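Local coordinates for putative hemoglobin-like oxygen-binding protein (PDB 4UUR) that binds heme within a small all-helical truncated globin fold and probably carries oxygen at its iron, at residues A[107-110]-A[111-115]; A[101-104]-A[105-108]; A[65-68]-A[69-72]. All coordinates share one frame; numbering follows the deposited sequence.

Overall arrangement
All three contacts are local, each running along one turn or two of a helix bordering the heme. Contacts 1 and 2 share helix 103-120 and overlap at residues 107-108; contact 3 lies on helix 63-76, on the opposite side of the chain's centre. Contacts 1 and 3 are buried and meet directly, the ring of Phe69 packing on Met113 and Trp109. Contact 2, about 20 Å from contact 3 between centres, is only partly buried. Chemistry follows place: an indole reaches the iron-bound water in contact 1, carboxylates and amides pair round the helix start in contact 2, and in contact 3 apolar side chains line the porphyrin edge while one amide-carboxylate pair lies away from it.

Contact 1. Residues A[107-110]-A[111-115]; sequences DQWM and YCMNK. With HEM (protoporphyrin IX containing Fe), chain C.
In the distal heme pocket, helix 103-120 presents Trp109 and, one turn later, Met113, whose side chains lie side by side. CB of Met113 lies 3.7 Å from CZ3 of Trp109, and bends at chi2 and chi3 bring its CE to 3.7 Å from CH2 of Trp109. The indole extends over the porphyrin, a course set by chi1 of -158°, which swings CG of Trp109 opposite the main-chain nitrogen. The porphyrin covers one indole face; the heme carbon CHC sits 3.3 Å from the ring plane, displaced toward the rim. At the ring edge, NE1 of Trp109 donates a 3.0 Å bond to the in-plane water oxygen on the iron. A phenylalanine at Trp109 would probably leave that water without this donor. Behind the pocket, the backbone bond from Asn114 N to Met110 O is short, 2.6 Å, while CE of Met110 reaches OD1 of Asn114 at 3.6 Å. The side chain of Met110 touches Phe134 and Ala138 of helix 124-141. His96 is the axial protein ligand of the iron, which the water also binds. A tryptophan above the heme, probably on the G helix, is a familiar distal feature of group II truncated hemoglobins.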
loop_
_atom_site.group_PDB
_atom_site.type_symbol
_atom_site.label_atom_id
_atom_site.label_comp_id
_atom_site.label_asym_id
_atom_site.label_seq_id
_atom_site.Cartn_x
_atom_site.Cartn_y
_atom_site.Cartn_z
ATOM N N ASP A 107 -11.672 -4.114 -0.673
ATOM C CA ASP A 107 -11.608 -4.966 0.511
ATOM C C ASP A 107 -10.463 -5.965 0.434
ATOM O O ASP A 107 -9.828 -6.227 1.444
ATOM C CB ASP A 107 -12.928 -5.722 0.711
ATOM C CG ASP A 107 -14.081 -4.810 1.100
ATOM O OD1 ASP A 107 -13.891 -3.739 1.701
ATOM O OD2 ASP A 107 -15.216 -5.196 0.797
ATOM N N GLN A 108 -10.247 -6.542 -0.755
ATOM C CA GLN A 108 -9.065 -7.353 -1.039
ATOM C C GLN A 108 -7.733 -6.625 -0.781
ATOM O O GLN A 108 -6.794 -7.241 -0.256
ATOM C CB GLN A 108 -9.066 -7.806 -2.484
ATOM C CG GLN A 108 -10.044 -8.932 -2.741
ATOM C CD GLN A 108 -10.159 -9.253 -4.211
ATOM O OE1 GLN A 108 -9.183 -9.570 -4.860
ATOM N NE2 GLN A 108 -11.351 -9.154 -4.741
ATOM N N TRP A 109 -7.652 -5.359 -1.202
ATOM C CA TRP A 109 -6.477 -4.521 -0.973
ATOM C C TRP A 109 -6.302 -4.289 0.516
ATOM O O TRP A 109 -5.176 -4.412 1.033
ATOM C CB TRP A 109 -6.646 -3.166 -1.637
ATOM C CG TRP A 109 -5.387 -2.453 -1.919
ATOM C CD1 TRP A 109 -4.731 -2.402 -3.119
ATOM C CD2 TRP A 109 -4.601 -1.697 -1.004
ATOM N NE1 TRP A 109 -3.606 -1.626 -3.016
ATOM C CE2 TRP A 109 -3.506 -1.176 -1.722
ATOM C CE3 TRP A 109 -4.732 -1.364 0.336
ATOM C CZ2 TRP A 109 -2.529 -0.376 -1.120
ATOM C CZ3 TRP A 109 -3.746 -0.536 0.918
ATOM C CH2 TRP A 109 -2.687 -0.079 0.208
ATOM N N MET A 110 -7.388 -3.926 1.218
ATOM C CA MET A 110 -7.291 -3.753 2.683
ATOM C C MET A 110 -6.953 -5.020 3.473
ATOM O O MET A 110 -6.132 -4.997 4.382
ATOM C CB MET A 110 -8.517 -3.085 3.250
ATOM C CG MET A 110 -8.508 -1.591 2.999
ATOM S SD MET A 110 -6.955 -0.756 3.422
ATOM C CE MET A 110 -7.009 -0.971 5.207
ATOM N N TYR A 111 -7.557 -6.127 3.098
ATOM C CA TYR A 111 -7.260 -7.424 3.685
ATOM C C TYR A 111 -5.757 -7.721 3.639
ATOM O O TYR A 111 -5.170 -8.098 4.639
ATOM C CB TYR A 111 -8.090 -8.474 2.940
ATOM C CG TYR A 111 -7.677 -9.889 3.166
ATOM C CD1 TYR A 111 -6.705 -10.462 2.378
ATOM C CD2 TYR A 111 -8.287 -10.670 4.154
ATOM C CE1 TYR A 111 -6.310 -11.779 2.569
ATOM C CE2 TYR A 111 -7.916 -11.997 4.348
ATOM C CZ TYR A 111 -6.942 -12.542 3.547
ATOM O OH TYR A 111 -6.540 -13.829 3.725
ATOM N N CYS A 112 -5.136 -7.533 2.474
ATOM C CA CYS A 112 -3.693 -7.670 2.347
ATOM C C CYS A 112 -2.952 -6.675 3.229
ATOM O O CYS A 112 -1.972 -7.053 3.873
ATOM C CB CYS A 112 -3.256 -7.445 0.904
ATOM S SG CYS A 112 -3.684 -8.815 -0.166
ATOM N N MET A 113 -3.372 -5.403 3.234
ATOM C CA MET A 113 -2.604 -4.387 4.009
ATOM C C MET A 113 -2.811 -4.514 5.559
ATOM O O MET A 113 -1.869 -4.315 6.355
ATOM C CB MET A 113 -2.910 -2.980 3.513
ATOM C CG MET A 113 -2.185 -1.891 4.266
ATOM S SD MET A 113 -0.409 -2.125 4.134
ATOM C CE MET A 113 -0.139 -1.520 2.441
ATOM N N ASN A 114 -4.028 -4.870 5.978
ATOM C CA ASN A 114 -4.271 -5.319 7.390
ATOM C C ASN A 114 -3.332 -6.445 7.845
ATOM O O ASN A 114 -2.646 -6.350 8.863
ATOM C CB ASN A 114 -5.735 -5.745 7.579
ATOM C CG ASN A 114 -6.706 -4.561 7.502
ATOM O OD1 ASN A 114 -6.358 -3.420 7.791
ATOM N ND2 ASN A 114 -7.913 -4.826 7.048
ATOM N N LYS A 115 -3.298 -7.517 7.090
ATOM C CA LYS A 115 -2.389 -8.609 7.406
ATOM C C LYS A 115 -0.926 -8.179 7.481
ATOM O O LYS A 115 -0.164 -8.668 8.355
ATOM C CB LYS A 115 -2.538 -9.709 6.377
ATOM C CG LYS A 115 -3.859 -10.459 6.506
ATOM C CD LYS A 115 -3.914 -11.629 5.543
ATOM C CE LYS A 115 -3.802 -12.971 6.256
ATOM N NZ LYS A 115 -5.158 -13.344 6.768
HETATM C CHA HEM C . -0.677 1.222 -8.718
HETATM C CHB HEM C . -4.652 -1.439 -7.807
HETATM C CHC HEM C . -5.287 1.160 -3.755
HETATM C CHD HEM C . -0.903 2.980 -4.274
HETATM C C1A HEM C . -1.706 0.305 -8.835
HETATM C C2A HEM C . -1.868 -0.580 -9.902
HETATM C C3A HEM C . -2.968 -1.338 -9.629
HETATM C C4A HEM C . -3.520 -0.919 -8.396
HETATM C CMA HEM C . -3.539 -2.445 -10.506
HETATM C CAA HEM C . -1.012 -0.706 -11.146
HETATM C CBA HEM C . 0.460 -0.972 -10.834
HETATM C CGA HEM C . 1.197 -1.809 -11.859
HETATM O O1A HEM C . 0.976 -3.015 -12.099
HETATM O O2A HEM C . 2.130 -1.251 -12.459
HETATM C C1B HEM C . -5.193 -0.916 -6.622
HETATM C C2B HEM C . -6.483 -1.243 -6.107
HETATM C C3B HEM C . -6.669 -0.501 -4.969
HETATM C C4B HEM C . -5.469 0.324 -4.852
HETATM C CMB HEM C . -7.393 -2.290 -6.727
HETATM C CAB HEM C . -7.745 -0.309 -3.946
HETATM C CBB HEM C . -8.932 -0.795 -4.104
HETATM C C1C HEM C . -4.107 1.831 -3.459
HETATM C C2C HEM C . -3.805 2.520 -2.274
HETATM C C3C HEM C . -2.553 3.057 -2.454
HETATM C C4C HEM C . -2.097 2.644 -3.728
HETATM C CMC HEM C . -4.745 2.662 -1.085
HETATM C CAC HEM C . -1.704 3.848 -1.536
HETATM C CBC HEM C . -2.013 4.025 -0.256
HETATM C C1D HEM C . -0.567 2.658 -5.552
HETATM C C2D HEM C . 0.642 3.208 -6.158
HETATM C C3D HEM C . 0.699 2.719 -7.378
HETATM C C4D HEM C . -0.482 1.883 -7.527
HETATM C CMD HEM C . 1.653 4.158 -5.578
HETATM C CAD HEM C . 1.745 3.040 -8.431
HETATM C CBD HEM C . 1.125 4.151 -9.285
HETATM C CGD HEM C . 2.051 4.709 -10.370
HETATM O O1D HEM C . 3.146 4.191 -10.640
HETATM O O2D HEM C . 1.743 5.715 -11.041
HETATM N NA HEM C . -2.710 0.050 -7.894
HETATM N NB HEM C . -4.659 -0.001 -5.837
HETATM N NC HEM C . -3.059 1.895 -4.292
HETATM N ND HEM C . -1.182 1.835 -6.372
HETATM FE FE HEM C . -2.836 0.974 -6.124
HETATM O O HOH W 1 -1.747 -0.709 -5.235
#

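Contact 2. Residues A[101-104]-A[105-108]; sequences IDQD and LRDQ. With HEM (protoporphyrin IX containing Fe), chain C.
Asp102 caps the start of helix 103-120 by accepting from Leu105, and this first turn is the tightly packed part of the contact. OD1 of Asp102 takes Leu105 N at 2.9 Å, met nearly along the C-O bond, while the main-chain O of Asp102 receives Arg106 N at 3.0 Å. The carboxylate can fold back over the turn because CG stands between the backbone N and the carbonyl carbon (chi1 58°); the capping bond gives this first-turn amide its better acceptor, the backbone O of Asp102 being only a weak second one. On the heme side, the vinyl carbon CBB sits close to both Ile101 CG2 (3.3 Å) and Arg106 CA (3.2 Å), approaches so short that their exact lengths are doubtful. Arg106 NE is buried here without a polar partner.

The outer side, where Gln103 and Asp104 face solvent, is held by polar pairs rather than by close packing. Gln103 slants across Asp107, its NE2 reaching OD1 of Asp107 at 3.0 Å from above the carboxylate plane, 38° out of it; its bond to OD2 is weak. One residue on, Asp104 and Gln108 repeat the pairing with the roles exchanged: NE2 of Gln108 meets OD1 of Asp104 at 3.1 Å, again well out of the carboxylate plane (55°). Asp107 OD1 has a second, charged neighbour in Arg106 NH2, a long salt bridge of 3.5 Å.

Around this helix start, Ile101 N is hydrogen-bonded to OD1 of Asn143, and its side chain touches His96; Gln103 and Arg106 rest on Ile142 just past helix 124-141, and OE1 of Gln108 takes the N-H of Leu54 in helix 52-56.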
loop_
_atom_site.group_PDB
_atom_site.type_symbol
_atom_site.label_atom_id
_atom_site.label_comp_id
_atom_site.label_asym_id
_atom_site.label_seq_id
_atom_site.Cartn_x
_atom_site.Cartn_y
_atom_site.Cartn_z
ATOM N N ILE A 101 -12.179 -0.251 -10.240
ATOM C CA ILE A 101 -12.024 -0.618 -8.822
ATOM C C ILE A 101 -13.358 -0.522 -8.083
ATOM O O ILE A 101 -13.840 0.582 -7.839
ATOM C CB ILE A 101 -11.033 0.344 -8.171
ATOM C CG1 ILE A 101 -9.708 0.290 -8.909
ATOM C CG2 ILE A 101 -10.872 0.025 -6.690
ATOM C CD1 ILE A 101 -8.744 1.333 -8.454
ATOM N N ASP A 102 -13.936 -1.669 -7.727
ATOM C CA ASP A 102 -15.153 -1.730 -6.887
ATOM C C ASP A 102 -14.840 -2.017 -5.392
ATOM O O ASP A 102 -13.680 -2.175 -5.006
ATOM C CB ASP A 102 -16.135 -2.801 -7.426
ATOM C CG ASP A 102 -15.507 -4.167 -7.493
ATOM O OD1 ASP A 102 -14.441 -4.341 -6.860
ATOM O OD2 ASP A 102 -16.027 -5.059 -8.203
ATOM N N GLN A 103 -15.890 -2.070 -4.567
ATOM C CA GLN A 103 -15.806 -2.385 -3.149
ATOM C C GLN A 103 -15.023 -3.683 -2.921
ATOM O O GLN A 103 -14.141 -3.787 -2.060
ATOM C CB GLN A 103 -17.249 -2.551 -2.592
ATOM C CG GLN A 103 -17.369 -2.696 -1.074
ATOM C CD GLN A 103 -16.772 -1.509 -0.329
ATOM O OE1 GLN A 103 -17.173 -0.361 -0.552
ATOM N NE2 GLN A 103 -15.800 -1.777 0.554
ATOM N N ASP A 104 -15.372 -4.680 -3.700
ATOM C CA ASP A 104 -14.761 -5.973 -3.596
ATOM C C ASP A 104 -13.216 -5.899 -3.686
ATOM O O ASP A 104 -12.503 -6.552 -2.907
ATOM C CB ASP A 104 -15.363 -6.860 -4.677
ATOM C CG ASP A 104 -14.682 -8.197 -4.797
ATOM O OD1 ASP A 104 -14.220 -8.745 -3.757
ATOM O OD2 ASP A 104 -14.646 -8.697 -5.964
ATOM N N LEU A 105 -12.712 -5.128 -4.637
ATOM C CA LEU A 105 -11.283 -4.997 -4.819
ATOM C C LEU A 105 -10.654 -4.120 -3.750
ATOM O O LEU A 105 -9.536 -4.383 -3.334
ATOM C CB LEU A 105 -10.934 -4.468 -6.223
ATOM C CG LEU A 105 -11.180 -5.418 -7.385
ATOM C CD1 LEU A 105 -11.135 -4.634 -8.718
ATOM C CD2 LEU A 105 -10.174 -6.555 -7.383
ATOM N N ARG A 106 -11.355 -3.087 -3.318
ATOM C CA ARG A 106 -10.928 -2.325 -2.168
ATOM C C ARG A 106 -10.739 -3.202 -0.909
ATOM O O ARG A 106 -9.754 -3.052 -0.188
ATOM C CB ARG A 106 -11.916 -1.233 -1.831
ATOM C CG ARG A 106 -11.281 -0.152 -0.954
ATOM C CD ARG A 106 -12.159 0.295 0.222
ATOM N NE ARG A 106 -12.149 -0.666 1.324
ATOM C CZ ARG A 106 -11.902 -0.402 2.611
ATOM N NH1 ARG A 106 -11.645 0.817 3.086
ATOM N NH2 ARG A 106 -11.916 -1.411 3.448
ATOM N N ASP A 107 -11.672 -4.114 -0.673
ATOM C CA ASP A 107 -11.608 -4.966 0.511
ATOM C C ASP A 107 -10.463 -5.965 0.434
ATOM O O ASP A 107 -9.828 -6.227 1.444
ATOM C CB ASP A 107 -12.928 -5.722 0.711
ATOM C CG ASP A 107 -14.081 -4.810 1.100
ATOM O OD1 ASP A 107 -13.891 -3.739 1.701
ATOM O OD2 ASP A 107 -15.216 -5.196 0.797
ATOM N N GLN A 108 -10.247 -6.542 -0.755
ATOM C CA GLN A 108 -9.065 -7.353 -1.039
ATOM C C GLN A 108 -7.733 -6.625 -0.781
ATOM O O GLN A 108 -6.794 -7.241 -0.256
ATOM C CB GLN A 108 -9.066 -7.806 -2.484
ATOM C CG GLN A 108 -10.044 -8.932 -2.741
ATOM C CD GLN A 108 -10.159 -9.253 -4.211
ATOM O OE1 GLN A 108 -9.183 -9.570 -4.860
ATOM N NE2 GLN A 108 -11.351 -9.154 -4.741
HETATM C CHA HEM C . -0.677 1.222 -8.718
HETATM C CHB HEM C . -4.652 -1.439 -7.807
HETATM C CHC HEM C . -5.287 1.160 -3.755
HETATM C CHD HEM C . -0.903 2.980 -4.274
HETATM C C1A HEM C . -1.706 0.305 -8.835
HETATM C C2A HEM C . -1.868 -0.580 -9.902
HETATM C C3A HEM C . -2.968 -1.338 -9.629
HETATM C C4A HEM C . -3.520 -0.919 -8.396
HETATM C CMA HEM C . -3.539 -2.445 -10.506
HETATM C CAA HEM C . -1.012 -0.706 -11.146
HETATM C CBA HEM C . 0.460 -0.972 -10.834
HETATM C CGA HEM C . 1.197 -1.809 -11.859
HETATM O O1A HEM C . 0.976 -3.015 -12.099
HETATM O O2A HEM C . 2.130 -1.251 -12.459
HETATM C C1B HEM C . -5.193 -0.916 -6.622
HETATM C C2B HEM C . -6.483 -1.243 -6.107
HETATM C C3B HEM C . -6.669 -0.501 -4.969
HETATM C C4B HEM C . -5.469 0.324 -4.852
HETATM C CMB HEM C . -7.393 -2.290 -6.727
HETATM C CAB HEM C . -7.745 -0.309 -3.946
HETATM C CBB HEM C . -8.932 -0.795 -4.104
HETATM C C1C HEM C . -4.107 1.831 -3.459
HETATM C C2C HEM C . -3.805 2.520 -2.274
HETATM C C3C HEM C . -2.553 3.057 -2.454
HETATM C C4C HEM C . -2.097 2.644 -3.728
HETATM C CMC HEM C . -4.745 2.662 -1.085
HETATM C CAC HEM C . -1.704 3.848 -1.536
HETATM C CBC HEM C . -2.013 4.025 -0.256
HETATM C C1D HEM C . -0.567 2.658 -5.552
HETATM C C2D HEM C . 0.642 3.208 -6.158
HETATM C C3D HEM C . 0.699 2.719 -7.378
HETATM C C4D HEM C . -0.482 1.883 -7.527
HETATM C CMD HEM C . 1.653 4.158 -5.578
HETATM C CAD HEM C . 1.745 3.040 -8.431
HETATM C CBD HEM C . 1.125 4.151 -9.285
HETATM C CGD HEM C . 2.051 4.709 -10.370
HETATM O O1D HEM C . 3.146 4.191 -10.640
HETATM O O2D HEM C . 1.743 5.715 -11.041
HETATM N NA HEM C . -2.710 0.050 -7.894
HETATM N NB HEM C . -4.659 -0.001 -5.837
HETATM N NC HEM C . -3.059 1.895 -4.292
HETATM N ND HEM C . -1.182 1.835 -6.372
HETATM FE FE HEM C . -2.836 0.974 -6.124
HETATM O O HOH W 1 -1.747 -0.709 -5.235
#

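Contact 3. Residues A[65-68]-A[69-72]; sequences IRQV and FFEF. With HEM (protoporphyrin IX containing Fe), chain C.
Ile65 O accepts from Phe69 N at 2.8 Å, the first of the i to i+4 backbone bonds that tie residues 65-68 to 69-72 within helix 63-76. Glu71 N meets Gln67 O at 2.9 Å; the amides of Phe70 and Phe72 continue the pattern with Arg66 and Val68.

Polar side-chain contact is concentrated at Gln67 and Glu71. The Gln67 amide, on a chain bent at chi2, lies at 46° to the carboxylate. Its NE2 is modelled 2.3 Å from OE2 of Glu71, so short that the length itself is doubtful, although the direction is that of a hydrogen bond. The same nitrogen lies in the plane of the Phe70 ring, at its edge, 3.8 Å from CD2 of Phe70. The other carboxylate oxygen of Glu71, OE1, is taken up by His87 NE2, while Arg66 turns away to a salt bridge with Asp43 and a hydrogen bond with Asn39, both on helix 31-45.

By its place in the globin fold, helix 63-76 probably corresponds to the E helix, and the face it turns to the heme is apolar.

Contacts with the porphyrin make up the third group. A chi1 of -172° together with a chi2 of 59° carries CD1 of Ile65 to 3.6 Å from propionate carbon CBA of the heme. Val68 puts CG1 3.7 Å from O1D of the other propionate, and Phe83 and His87 of helix 83-87 lie against the same valine. Phe69 approaches the methine bridge CHD obliquely, CE1 at 4.0 Å, with Phe41 as a further ring neighbour. Phe72 meets vinyl carbon CAC through CE2 at 3.6 Å, also obliquely, and stacks with Trp76.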
loop_
_atom_site.group_PDB
_atom_site.type_symbol
_atom_site.label_atom_id
_atom_site.label_comp_id
_atom_site.label_asym_id
_atom_site.label_seq_id
_atom_site.Cartn_x
_atom_site.Cartn_y
_atom_site.Cartn_z
ATOM N N ILE A 65 6.587 -2.443 -9.440
ATOM C CA ILE A 65 5.539 -1.951 -8.544
ATOM C C ILE A 65 5.929 -2.130 -7.060
ATOM O O ILE A 65 5.547 -1.316 -6.216
ATOM C CB ILE A 65 4.161 -2.604 -8.846
ATOM C CG1 ILE A 65 3.058 -1.956 -8.045
ATOM C CG2 ILE A 65 4.153 -4.085 -8.496
ATOM C CD1 ILE A 65 2.923 -0.484 -8.295
ATOM N N ARG A 66 6.669 -3.201 -6.740
ATOM C CA ARG A 66 7.229 -3.326 -5.412
ATOM C C ARG A 66 8.055 -2.058 -5.057
ATOM O O ARG A 66 7.848 -1.442 -3.988
ATOM C CB ARG A 66 8.099 -4.556 -5.301
ATOM C CG ARG A 66 7.315 -5.831 -5.168
ATOM C CD ARG A 66 8.262 -7.031 -5.150
ATOM N NE ARG A 66 7.551 -8.301 -5.025
ATOM C CZ ARG A 66 7.134 -8.876 -3.881
ATOM N NH1 ARG A 66 7.334 -8.335 -2.690
ATOM N NH2 ARG A 66 6.513 -10.017 -3.922
ATOM N N GLN A 67 8.956 -1.692 -5.969
ATOM C CA GLN A 67 9.860 -0.555 -5.814
ATOM C C GLN A 67 9.077 0.759 -5.783
ATOM O O GLN A 67 9.256 1.591 -4.901
ATOM C CB GLN A 67 10.881 -0.562 -6.955
ATOM C CG GLN A 67 11.798 0.661 -7.081
ATOM C CD GLN A 67 12.631 0.919 -5.840
ATOM O OE1 GLN A 67 13.234 0.000 -5.254
ATOM N NE2 GLN A 67 12.665 2.177 -5.418
ATOM N N VAL A 68 8.167 0.937 -6.726
ATOM C CA VAL A 68 7.357 2.162 -6.767
ATOM C C VAL A 68 6.530 2.332 -5.513
ATOM O O VAL A 68 6.517 3.402 -4.933
ATOM C CB VAL A 68 6.444 2.197 -8.003
ATOM C CG1 VAL A 68 5.431 3.329 -7.917
ATOM C CG2 VAL A 68 7.294 2.390 -9.247
ATOM N N PHE A 69 5.816 1.285 -5.088
ATOM C CA PHE A 69 4.996 1.376 -3.871
ATOM C C PHE A 69 5.875 1.739 -2.681
ATOM O O PHE A 69 5.463 2.523 -1.854
ATOM C CB PHE A 69 4.284 0.058 -3.587
ATOM C CG PHE A 69 3.264 0.132 -2.482
ATOM C CD1 PHE A 69 2.249 1.058 -2.508
ATOM C CD2 PHE A 69 3.277 -0.765 -1.464
ATOM C CE1 PHE A 69 1.304 1.140 -1.497
ATOM C CE2 PHE A 69 2.318 -0.763 -0.489
ATOM C CZ PHE A 69 1.328 0.201 -0.493
ATOM N N PHE A 70 7.068 1.162 -2.589
ATOM C CA PHE A 70 8.020 1.528 -1.526
ATOM C C PHE A 70 8.340 3.029 -1.552
ATOM O O PHE A 70 8.200 3.727 -0.525
ATOM C CB PHE A 70 9.319 0.738 -1.667
ATOM C CG PHE A 70 10.506 1.399 -1.032
ATOM C CD1 PHE A 70 10.594 1.531 0.353
ATOM C CD2 PHE A 70 11.562 1.866 -1.814
ATOM C CE1 PHE A 70 11.698 2.137 0.942
ATOM C CE2 PHE A 70 12.668 2.479 -1.236
ATOM C CZ PHE A 70 12.730 2.625 0.144
ATOM N N GLU A 71 8.757 3.507 -2.733
ATOM C CA GLU A 71 9.016 4.918 -2.964
ATOM C C GLU A 71 7.865 5.726 -2.472
ATOM O O GLU A 71 8.068 6.750 -1.837
ATOM C CB GLU A 71 9.245 5.205 -4.456
ATOM C CG GLU A 71 10.644 4.874 -4.937
ATOM C CD GLU A 71 10.723 4.532 -6.424
ATOM O OE1 GLU A 71 9.893 4.955 -7.278
ATOM O OE2 GLU A 71 11.644 3.786 -6.750
ATOM N N PHE A 72 6.641 5.263 -2.722
ATOM C CA PHE A 72 5.470 6.024 -2.242
ATOM C C PHE A 72 5.387 6.044 -0.743
ATOM O O PHE A 72 5.195 7.116 -0.145
ATOM C CB PHE A 72 4.168 5.517 -2.818
ATOM C CG PHE A 72 2.959 6.071 -2.143
ATOM C CD1 PHE A 72 2.490 7.348 -2.451
ATOM C CD2 PHE A 72 2.262 5.299 -1.198
ATOM C CE1 PHE A 72 1.348 7.844 -1.822
ATOM C CE2 PHE A 72 1.135 5.773 -0.584
ATOM C CZ PHE A 72 0.670 7.049 -0.892
HETATM C CHA HEM C . -0.677 1.222 -8.718
HETATM C CHB HEM C . -4.652 -1.439 -7.807
HETATM C CHC HEM C . -5.287 1.160 -3.755
HETATM C CHD HEM C . -0.903 2.980 -4.274
HETATM C C1A HEM C . -1.706 0.305 -8.835
HETATM C C2A HEM C . -1.868 -0.580 -9.902
HETATM C C3A HEM C . -2.968 -1.338 -9.629
HETATM C C4A HEM C . -3.520 -0.919 -8.396
HETATM C CMA HEM C . -3.539 -2.445 -10.506
HETATM C CAA HEM C . -1.012 -0.706 -11.146
HETATM C CBA HEM C . 0.460 -0.972 -10.834
HETATM C CGA HEM C . 1.197 -1.809 -11.859
HETATM O O1A HEM C . 0.976 -3.015 -12.099
HETATM O O2A HEM C . 2.130 -1.251 -12.459
HETATM C C1B HEM C . -5.193 -0.916 -6.622
HETATM C C2B HEM C . -6.483 -1.243 -6.107
HETATM C C3B HEM C . -6.669 -0.501 -4.969
HETATM C C4B HEM C . -5.469 0.324 -4.852
HETATM C CMB HEM C . -7.393 -2.290 -6.727
HETATM C CAB HEM C . -7.745 -0.309 -3.946
HETATM C CBB HEM C . -8.932 -0.795 -4.104
HETATM C C1C HEM C . -4.107 1.831 -3.459
HETATM C C2C HEM C . -3.805 2.520 -2.274
HETATM C C3C HEM C . -2.553 3.057 -2.454
HETATM C C4C HEM C . -2.097 2.644 -3.728
HETATM C CMC HEM C . -4.745 2.662 -1.085
HETATM C CAC HEM C . -1.704 3.848 -1.536
HETATM C CBC HEM C . -2.013 4.025 -0.256
HETATM C C1D HEM C . -0.567 2.658 -5.552
HETATM C C2D HEM C . 0.642 3.208 -6.158
HETATM C C3D HEM C . 0.699 2.719 -7.378
HETATM C C4D HEM C . -0.482 1.883 -7.527
HETATM C CMD HEM C . 1.653 4.158 -5.578
HETATM C CAD HEM C . 1.745 3.040 -8.431
HETATM C CBD HEM C . 1.125 4.151 -9.285
HETATM C CGD HEM C . 2.051 4.709 -10.370
HETATM O O1D HEM C . 3.146 4.191 -10.640
HETATM O O2D HEM C . 1.743 5.715 -11.041
HETATM N NA HEM C . -2.710 0.050 -7.894
HETATM N NB HEM C . -4.659 -0.001 -5.837
HETATM N NC HEM C . -3.059 1.895 -4.292
HETATM N ND HEM C . -1.182 1.835 -6.372
HETATM FE FE HEM C . -2.836 0.974 -6.124
HETATM O O HOH W 1 -1.747 -0.709 -5.235
#